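Local coordinates for putative peptide ABC-transport system periplasmic peptide-binding protein (Campylobacter jejuni, PDB 4OEV) that binds nickel(II) outside the cytoplasm, as the solute-binding component of an ABC-type importer, at residues T38-D41 and S45-P48; K47-K52 and H181-K186; F129-S134 and P390-F395. All coordinates share one frame; numbering follows the deposited sequence.

In the fold
Interactions 1 and 2 adjoin in the chain: the hairpin of 38-41 with 45-48 runs through K47 and P48 into the turn that meets 181-186, and the side chain of D49 packs on R39. Interaction 1 lies at the surface and relies on backbone ladder bonds and charged side chains. Interaction 2, partly buried, turns on one short phenol-carboxylate bond flanked by leucines. Interaction 3 is the buried one, a phenylalanine rim against a helix end, without polar bonds between its segments. It meets interaction 1 through helix 129-132, where T38 OG1 bonds L130 O. Interactions 2 and 3 do not touch; the hairpin lies between them.

Interaction 1 of 3, residues T38-D41 and S45-P48; sequences TRFD and SLKP
R39 and K47 form the central, hydrogen-bonded pair of a surface β-hairpin, the antiparallel strands 38-40 and 46-48. R39 N donates to K47 O (2.9 Å) and K47 N returns a bond to R39 O (2.8 Å). The strand directions lie 134° apart. R39 and K47 share one face of the sheet, F40 and L46 the other, which packs on L130 and D131 of helix 129-132; L46 and P48 touch W54 of strand 51-56. With chi1 at 70°, R39 sets its CG between the backbone N and the carbonyl carbon, and the extended chain carries the guanidinium across its neighbour: K47 CB sits over the centre of one guanidinium face, 3.7 Å above the plane. R39 NE reaches P48 O (2.9 Å), tilted from the carbonyl plane, while a water bridges NH1 to the same oxygen. On the other face L46 CD1 presses on T38 CB and lies obliquely to the F40 ring, 3.7 Å from F40 CE1. At the turn D41 N bonds S45 O, and S45 N meets D41 OD1 (3.0 Å) from above the carboxylate plane; OD1 also takes the N-H of N43. The hairpin is fastened mainly by polar atoms: the turn carboxylate grips two backbone N-H groups, and D41 OD2, 4.2 Å from K47 NZ and too far for a salt bridge, probably adds a mild electrostatic attraction.

Interaction 2 of 3, residues K47-K52 and H181-K186; sequences KPDLAK and HFYLDK
The Y183 ring meets D49 at its edge: the carboxylate oxygen OD1 lies in the ring plane beside the hydroxyl, and L50 CD2 comes in obliquely from another side. The planes of carboxylate and ring are turned 40° apart, and the two side chains cross at about a right angle. Within 181-186 a second ring, that of F182, has L184 CB over one face, offset toward the rim and 3.5 Å above the plane. The polar link is a very short hydrogen bond in which Y183 OH donates to D49 OD1 (2.5 Å). OD2 lies farther from the phenol and at a poor angle, which leaves the bond one-sided. Two torsions bring the groups together: D49 holds CG opposite its backbone N (chi1 -168°), whereas Y183 places its ring between N and the carbonyl carbon (chi1 60°). The hydroxyl is gripped a second time by S35 OG, and these two partners should fix the ring's end. Leucines complete the fit. L50 CD2 packs against Y183 CZ at 3.5 Å. L184 CD1 lies 3.9 Å from D49 OD1, an apolar neighbour of the carboxylate. D49 and L50 form the bend between strand 46-48 and strand 51-56, tied by backbone bonds to G36, L37 and R68, with the D49 side chain lying against R39 of strand 38-40. On the other side, 181-186 belongs to the loop joining strand 173-178 to strand 191-196, neighbours in a mixed four-stranded sheet; the contact thus connects that sheet's loop to the corner leading from the hairpin into the antiparallel sheet begun by strand 51-56.

Interaction 3 of 3, residues F129-S134 and P390-F395; sequences FLDALS and PDFHTF
A132 and F392 bring the two backbones closest, their CA atoms 8.5 Å apart, where the short helix 129-132 faces residues 390-392, whose backbone angles are helical although the hydrogen bonding of a regular helix is missing. The gap is spanned by one side chain: F392 points toward the helix and meets it with the rim of its ring. F392 CE2 touches D131 CB at 3.4 Å. F392 CZ lies 3.6 Å from A132 N and also packs on A132 CB. A chi1 of -71° sets the F392 ring opposite its own carbonyl carbon and beside the backbone N, sending it outward from its loop. The contact is apolar packing, with D131 CB and the A132 backbone N both at the ring's edge, near its plane. D131 contributes its methylene only; its carboxylate turns elsewhere, OD2 accepting from the backbone N of D389, the residue just before P390. Each segment is also braced from within. D131 O receives both S134 N and S134 OG, the hydroxyl at 2.6 Å and nearly in line with the carbonyl, which pins the chain as it leaves the helix. In the loop T394 OG1 bonds P390 O at 2.8 Å, and D391 O accepts from both T394 N and F395 N, leading into helix 395-398. The F392 side chain lies about 13 Å from the bound nickel and oxalate, so it is not part of the site; the contact joins helix 129-132 to the loop between strand 379-384 and helix 395-398. F392 also packs on Y126 and on N103 of helix 101-104, which A132 touches as well. D131 and S134 border F40 of strand 38-40, and P390 and D391 rest on Y441 of helix 434-450.

Interaction 1 of 3, residues T38-D41 and S45-P48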
loop_
_atom_site.group_PDB
_atom_site.type_symbol
_atom_site.label_atom_id
_atom_site.label_comp_id
_atom_site.label_asym_id
_atom_site.label_seq_id
_atom_site.Cartn_x
_atom_site.Cartn_y
_atom_site.Cartn_z
ATOM N N THR A 38 8.088 -2.480 16.796
ATOM C CA THR A 38 7.031 -1.551 17.117
ATOM C C THR A 38 5.715 -2.001 16.487
ATOM O O THR A 38 5.684 -2.892 15.629
ATOM C CB THR A 38 7.367 -0.124 16.645
ATOM O OG1 THR A 38 7.509 -0.103 15.229
ATOM C CG2 THR A 38 8.691 0.376 17.252
ATOM N N ARG A 39 4.630 -1.374 16.914
ATOM C CA ARG A 39 3.292 -1.691 16.371
ATOM C C ARG A 39 2.426 -0.434 16.472
ATOM O O ARG A 39 2.881 0.574 17.020
ATOM C CB ARG A 39 2.666 -2.858 17.138
ATOM C CG ARG A 39 2.268 -2.463 18.564
ATOM C CD ARG A 39 1.773 -3.630 19.371
ATOM N NE ARG A 39 1.774 -3.249 20.778
ATOM C CZ ARG A 39 0.765 -2.643 21.413
ATOM N NH1 ARG A 39 0.904 -2.332 22.703
ATOM N NH2 ARG A 39 -0.392 -2.382 20.788
ATOM N N PHE A 40 1.207 -0.467 15.928
ATOM C CA PHE A 40 0.305 0.677 16.001
ATOM C C PHE A 40 -1.045 0.265 16.575
ATOM O O PHE A 40 -1.532 -0.815 16.233
ATOM C CB PHE A 40 0.104 1.302 14.610
ATOM C CG PHE A 40 1.394 1.545 13.894
ATOM C CD1 PHE A 40 2.120 2.697 14.149
ATOM C CD2 PHE A 40 1.893 0.607 12.993
ATOM C CE1 PHE A 40 3.355 2.924 13.520
ATOM C CE2 PHE A 40 3.115 0.827 12.360
ATOM C CZ PHE A 40 3.847 1.985 12.629
ATOM N N ASP A 41 -1.666 1.137 17.384
ATOM C CA ASP A 41 -2.961 0.809 18.001
ATOM C C ASP A 41 -4.110 1.366 17.166
ATOM O O ASP A 41 -3.890 1.762 16.018
ATOM C CB ASP A 41 -3.025 1.294 19.464
ATOM C CG ASP A 41 -2.958 2.823 19.619
ATOM O OD1 ASP A 41 -3.109 3.557 18.617
ATOM O OD2 ASP A 41 -2.732 3.291 20.765
ATOM N N SER A 45 -1.265 5.005 16.774
ATOM C CA SER A 45 -0.173 5.458 17.656
ATOM C C SER A 45 0.914 4.425 17.686
ATOM O O SER A 45 0.612 3.244 17.801
ATOM C CB SER A 45 -0.683 5.680 19.079
ATOM O OG SER A 45 -1.647 6.713 19.099
ATOM N N LEU A 46 2.183 4.858 17.611
ATOM C CA LEU A 46 3.293 3.949 17.733
ATOM C C LEU A 46 3.359 3.411 19.162
ATOM O O LEU A 46 3.282 4.198 20.120
ATOM C CB LEU A 46 4.610 4.660 17.377
ATOM C CG LEU A 46 5.909 3.883 17.274
ATOM C CD1 LEU A 46 6.011 3.031 16.041
ATOM C CD2 LEU A 46 7.056 4.880 17.274
ATOM N N LYS A 47 3.466 2.086 19.301
ATOM C CA LYS A 47 3.541 1.435 20.614
ATOM C C LYS A 47 4.621 0.387 20.597
ATOM O O LYS A 47 4.916 -0.180 19.550
ATOM C CB LYS A 47 2.224 0.758 21.007
ATOM C CG LYS A 47 1.044 1.685 21.194
ATOM C CD LYS A 47 1.222 2.629 22.370
ATOM C CE LYS A 47 -0.072 3.405 22.616
ATOM N NZ LYS A 47 0.072 4.430 23.690
ATOM N N PRO A 48 5.179 0.073 21.787
ATOM C CA PRO A 48 6.190 -0.988 21.871
ATOM C C PRO A 48 5.614 -2.333 21.462
ATOM O O PRO A 48 4.426 -2.612 21.732
ATOM C CB PRO A 48 6.592 -0.990 23.350
ATOM C CG PRO A 48 6.156 0.319 23.871
ATOM C CD PRO A 48 4.999 0.791 23.054
HETATM O O HOH W 1 2.979 -3.456 24.367
#

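Interaction 2 of 3, residues K47-K52 and H181-K186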
loop_
_atom_site.group_PDB
_atom_site.type_symbol
_atom_site.label_atom_id
_atom_site.label_comp_id
_atom_site.label_asym_id
_atom_site.label_seq_id
_atom_site.Cartn_x
_atom_site.Cartn_y
_atom_site.Cartn_z
ATOM N N LYS A 47 3.466 2.086 19.301
ATOM C CA LYS A 47 3.541 1.435 20.614
ATOM C C LYS A 47 4.621 0.387 20.597
ATOM O O LYS A 47 4.916 -0.180 19.550
ATOM C CB LYS A 47 2.224 0.758 21.007
ATOM C CG LYS A 47 1.044 1.685 21.194
ATOM C CD LYS A 47 1.222 2.629 22.370
ATOM C CE LYS A 47 -0.072 3.405 22.616
ATOM N NZ LYS A 47 0.072 4.430 23.690
ATOM N N PRO A 48 5.179 0.073 21.787
ATOM C CA PRO A 48 6.190 -0.988 21.871
ATOM C C PRO A 48 5.614 -2.333 21.462
ATOM O O PRO A 48 4.426 -2.612 21.732
ATOM C CB PRO A 48 6.592 -0.990 23.350
ATOM C CG PRO A 48 6.156 0.319 23.871
ATOM C CD PRO A 48 4.999 0.791 23.054
ATOM N N ASP A 49 6.426 -3.161 20.811
ATOM C CA ASP A 49 5.982 -4.515 20.526
ATOM C C ASP A 49 7.085 -5.474 20.934
ATOM O O ASP A 49 7.194 -5.787 22.106
ATOM C CB ASP A 49 5.585 -4.714 19.045
ATOM C CG ASP A 49 4.850 -6.036 18.845
ATOM O OD1 ASP A 49 4.889 -6.836 19.834
ATOM O OD2 ASP A 49 4.274 -6.297 17.760
ATOM N N LEU A 50 7.941 -5.913 20.020
ATOM C CA LEU A 50 9.048 -6.770 20.467
ATOM C C LEU A 50 10.043 -5.949 21.249
ATOM O O LEU A 50 10.766 -6.483 22.127
ATOM C CB LEU A 50 9.744 -7.455 19.296
ATOM C CG LEU A 50 8.985 -8.598 18.618
ATOM C CD1 LEU A 50 9.795 -9.105 17.404
ATOM C CD2 LEU A 50 8.671 -9.738 19.595
ATOM N N ALA A 51 10.084 -4.652 20.982
ATOM C CA ALA A 51 10.964 -3.768 21.750
ATOM C C ALA A 51 10.188 -3.117 22.903
ATOM O O ALA A 51 9.088 -2.609 22.677
ATOM C CB ALA A 51 11.589 -2.714 20.856
ATOM N N LYS A 52 10.739 -3.161 24.133
ATOM C CA LYS A 52 10.106 -2.526 25.297
ATOM C C LYS A 52 10.189 -0.988 25.293
ATOM O O LYS A 52 9.244 -0.307 25.701
ATOM C CB LYS A 52 10.766 -3.026 26.636
ATOM C CG LYS A 52 10.660 -4.524 26.936
ATOM C CD LYS A 52 11.336 -4.946 28.284
ATOM C CE LYS A 52 10.777 -6.322 28.783
ATOM N NZ LYS A 52 11.127 -6.757 30.178
ATOM N N HIS A 181 1.798 -19.375 22.865
ATOM C CA HIS A 181 2.771 -18.610 23.633
ATOM C C HIS A 181 3.036 -17.256 22.998
ATOM O O HIS A 181 4.183 -16.923 22.698
ATOM C CB HIS A 181 4.090 -19.384 23.771
ATOM C CG HIS A 181 3.919 -20.775 24.306
ATOM N ND1 HIS A 181 4.194 -21.901 23.558
ATOM C CD2 HIS A 181 3.490 -21.221 25.513
ATOM C CE1 HIS A 181 3.942 -22.980 24.283
ATOM N NE2 HIS A 181 3.519 -22.595 25.474
ATOM N N PHE A 182 1.976 -16.480 22.786
ATOM C CA PHE A 182 2.093 -15.157 22.176
ATOM C C PHE A 182 2.250 -14.155 23.320
ATOM O O PHE A 182 1.369 -13.993 24.156
ATOM C CB PHE A 182 0.872 -14.848 21.291
ATOM C CG PHE A 182 0.970 -13.558 20.532
ATOM C CD1 PHE A 182 2.153 -13.195 19.884
ATOM C CD2 PHE A 182 -0.126 -12.726 20.419
ATOM C CE1 PHE A 182 2.246 -12.011 19.172
ATOM C CE2 PHE A 182 -0.051 -11.551 19.705
ATOM C CZ PHE A 182 1.149 -11.183 19.079
ATOM N N TYR A 183 3.412 -13.523 23.370
ATOM C CA TYR A 183 3.818 -12.655 24.486
ATOM C C TYR A 183 2.833 -11.487 24.691
ATOM O O TYR A 183 2.709 -10.921 25.777
ATOM C CB TYR A 183 5.238 -12.124 24.217
ATOM C CG TYR A 183 5.268 -11.322 22.917
ATOM C CD1 TYR A 183 5.108 -9.940 22.910
ATOM C CD2 TYR A 183 5.410 -11.969 21.692
ATOM C CE1 TYR A 183 5.112 -9.224 21.705
ATOM C CE2 TYR A 183 5.432 -11.257 20.488
ATOM C CZ TYR A 183 5.277 -9.894 20.500
ATOM O OH TYR A 183 5.270 -9.217 19.282
ATOM N N LEU A 184 2.189 -11.086 23.605
ATOM C CA LEU A 184 1.419 -9.849 23.589
ATOM C C LEU A 184 0.029 -9.985 24.227
ATOM O O LEU A 184 -0.453 -9.054 24.882
ATOM C CB LEU A 184 1.302 -9.367 22.149
ATOM C CG LEU A 184 0.983 -7.893 21.951
ATOM C CD1 LEU A 184 2.080 -7.008 22.537
ATOM C CD2 LEU A 184 0.773 -7.596 20.469
ATOM N N ASP A 185 -0.621 -11.129 23.985
ATOM C CA ASP A 185 -1.936 -11.453 24.540
ATOM C C ASP A 185 -2.393 -12.863 24.103
ATOM O O ASP A 185 -1.755 -13.495 23.263
ATOM C CB ASP A 185 -2.967 -10.413 24.111
ATOM C CG ASP A 185 -3.931 -10.082 25.220
ATOM O OD1 ASP A 185 -4.293 -11.013 25.971
ATOM O OD2 ASP A 185 -4.309 -8.898 25.355
ATOM N N LYS A 186 -3.500 -13.360 24.636
ATOM C CA LYS A 186 -3.970 -14.658 24.173
ATOM C C LYS A 186 -4.742 -14.471 22.871
ATOM O O LYS A 186 -5.590 -13.584 22.773
ATOM C CB LYS A 186 -4.860 -15.361 25.218
ATOM C CG LYS A 186 -4.120 -15.685 26.490
ATOM C CD LYS A 186 -2.869 -16.501 26.150
ATOM C CE LYS A 186 -2.199 -17.056 27.398
ATOM N NZ LYS A 186 -3.236 -17.783 28.169
#

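Interaction 3 of 3, residues F129-S134 and P390-F395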
loop_
_atom_site.group_PDB
_atom_site.type_symbol
_atom_site.label_atom_id
_atom_site.label_comp_id
_atom_site.label_asym_id
_atom_site.label_seq_id
_atom_site.Cartn_x
_atom_site.Cartn_y
_atom_site.Cartn_z
ATOM N N PHE A 129 12.231 5.765 10.765
ATOM C CA PHE A 129 12.803 4.486 11.150
ATOM C C PHE A 129 11.938 3.669 12.134
ATOM O O PHE A 129 11.889 2.443 12.042
ATOM C CB PHE A 129 14.203 4.710 11.816
ATOM C CG PHE A 129 15.021 3.468 11.955
ATOM C CD1 PHE A 129 15.039 2.514 10.949
ATOM C CD2 PHE A 129 15.876 3.286 13.089
ATOM C CE1 PHE A 129 15.800 1.364 11.060
ATOM C CE2 PHE A 129 16.648 2.150 13.203
ATOM C CZ PHE A 129 16.636 1.182 12.202
ATOM N N LEU A 130 11.337 4.333 13.120
ATOM C CA LEU A 130 10.529 3.617 14.110
ATOM C C LEU A 130 9.296 3.017 13.430
ATOM O O LEU A 130 8.911 1.891 13.740
ATOM C CB LEU A 130 10.115 4.548 15.240
ATOM C CG LEU A 130 11.282 4.850 16.189
ATOM C CD1 LEU A 130 10.875 5.932 17.181
ATOM C CD2 LEU A 130 11.713 3.581 16.914
ATOM N N ASP A 131 8.698 3.761 12.495
ATOM C CA ASP A 131 7.579 3.204 11.724
ATOM C C ASP A 131 8.096 2.017 10.946
ATOM O O ASP A 131 7.424 0.999 10.865
ATOM C CB ASP A 131 6.952 4.229 10.742
ATOM C CG ASP A 131 5.947 5.127 11.414
ATOM O OD1 ASP A 131 5.920 5.134 12.686
ATOM O OD2 ASP A 131 5.142 5.754 10.683
ATOM N N ALA A 132 9.301 2.156 10.391
ATOM C CA ALA A 132 9.905 1.106 9.562
ATOM C C ALA A 132 10.161 -0.159 10.358
ATOM O O ALA A 132 10.117 -1.269 9.809
ATOM C CB ALA A 132 11.209 1.605 8.934
ATOM N N LEU A 133 10.463 0.018 11.645
ATOM C CA LEU A 133 10.753 -1.108 12.523
ATOM C C LEU A 133 9.480 -1.827 12.996
ATOM O O LEU A 133 9.539 -2.693 13.892
ATOM C CB LEU A 133 11.596 -0.626 13.729
ATOM C CG LEU A 133 13.040 -0.244 13.406
ATOM C CD1 LEU A 133 13.708 0.520 14.515
ATOM C CD2 LEU A 133 13.808 -1.496 13.093
ATOM N N SER A 134 8.329 -1.502 12.381
ATOM C CA SER A 134 7.125 -2.256 12.705
ATOM C C SER A 134 7.117 -3.500 11.811
ATOM O O SER A 134 6.280 -4.372 11.983
ATOM C CB SER A 134 5.845 -1.418 12.528
ATOM O OG SER A 134 5.713 -0.930 11.186
ATOM N N PRO A 390 4.879 9.453 5.866
ATOM C CA PRO A 390 4.677 9.862 4.461
ATOM C C PRO A 390 5.725 9.367 3.470
ATOM O O PRO A 390 5.464 9.402 2.265
ATOM C CB PRO A 390 4.718 11.388 4.530
ATOM C CG PRO A 390 5.388 11.717 5.864
ATOM C CD PRO A 390 4.871 10.617 6.778
ATOM N N ASP A 391 6.891 8.941 3.948
ATOM C CA ASP A 391 7.925 8.387 3.081
ATOM C C ASP A 391 7.497 7.099 2.403
ATOM O O ASP A 391 7.895 6.843 1.266
ATOM C CB ASP A 391 9.221 8.123 3.911
ATOM C CG ASP A 391 10.422 7.635 3.034
ATOM O OD1 ASP A 391 10.792 8.321 2.060
ATOM O OD2 ASP A 391 11.003 6.564 3.323
ATOM N N PHE A 392 6.691 6.267 3.089
ATOM C CA PHE A 392 6.563 4.849 2.654
ATOM C C PHE A 392 5.870 4.599 1.300
ATOM O O PHE A 392 6.269 3.679 0.526
ATOM C CB PHE A 392 5.838 4.052 3.757
ATOM C CG PHE A 392 6.675 3.845 4.982
ATOM C CD1 PHE A 392 8.040 3.908 4.904
ATOM C CD2 PHE A 392 6.079 3.663 6.231
ATOM C CE1 PHE A 392 8.844 3.737 6.069
ATOM C CE2 PHE A 392 6.869 3.497 7.376
ATOM C CZ PHE A 392 8.252 3.539 7.290
ATOM N N HIS A 393 4.831 5.363 0.969
ATOM C CA HIS A 393 4.320 5.181 -0.397
ATOM C C HIS A 393 4.663 6.399 -1.270
ATOM O O HIS A 393 3.987 6.714 -2.231
ATOM C CB HIS A 393 2.810 4.894 -0.383
ATOM C CG HIS A 393 2.492 3.501 0.073
ATOM N ND1 HIS A 393 1.383 2.801 -0.351
ATOM C CD2 HIS A 393 3.187 2.653 0.875
ATOM C CE1 HIS A 393 1.374 1.607 0.217
ATOM N NE2 HIS A 393 2.478 1.476 0.939
ATOM N N THR A 394 5.754 7.081 -0.969
ATOM C CA THR A 394 6.115 8.130 -1.899
ATOM C C THR A 394 7.463 7.875 -2.478
ATOM O O THR A 394 7.640 8.030 -3.700
ATOM C CB THR A 394 6.093 9.584 -1.274
ATOM O OG1 THR A 394 6.938 9.622 -0.126
ATOM C CG2 THR A 394 4.686 10.035 -0.876
ATOM N N PHE A 395 8.433 7.453 -1.649
ATOM C CA PHE A 395 9.754 7.246 -2.199
ATOM C C PHE A 395 9.797 6.135 -3.291
ATOM O O PHE A 395 10.289 6.367 -4.436
ATOM C CB PHE A 395 10.766 6.942 -1.078
ATOM C CG PHE A 395 12.231 7.079 -1.518
ATOM C CD1 PHE A 395 12.843 8.312 -1.498
ATOM C CD2 PHE A 395 12.955 5.968 -1.976
ATOM C CE1 PHE A 395 14.221 8.452 -1.899
ATOM C CE2 PHE A 395 14.314 6.091 -2.409
ATOM C CZ PHE A 395 14.934 7.331 -2.370
#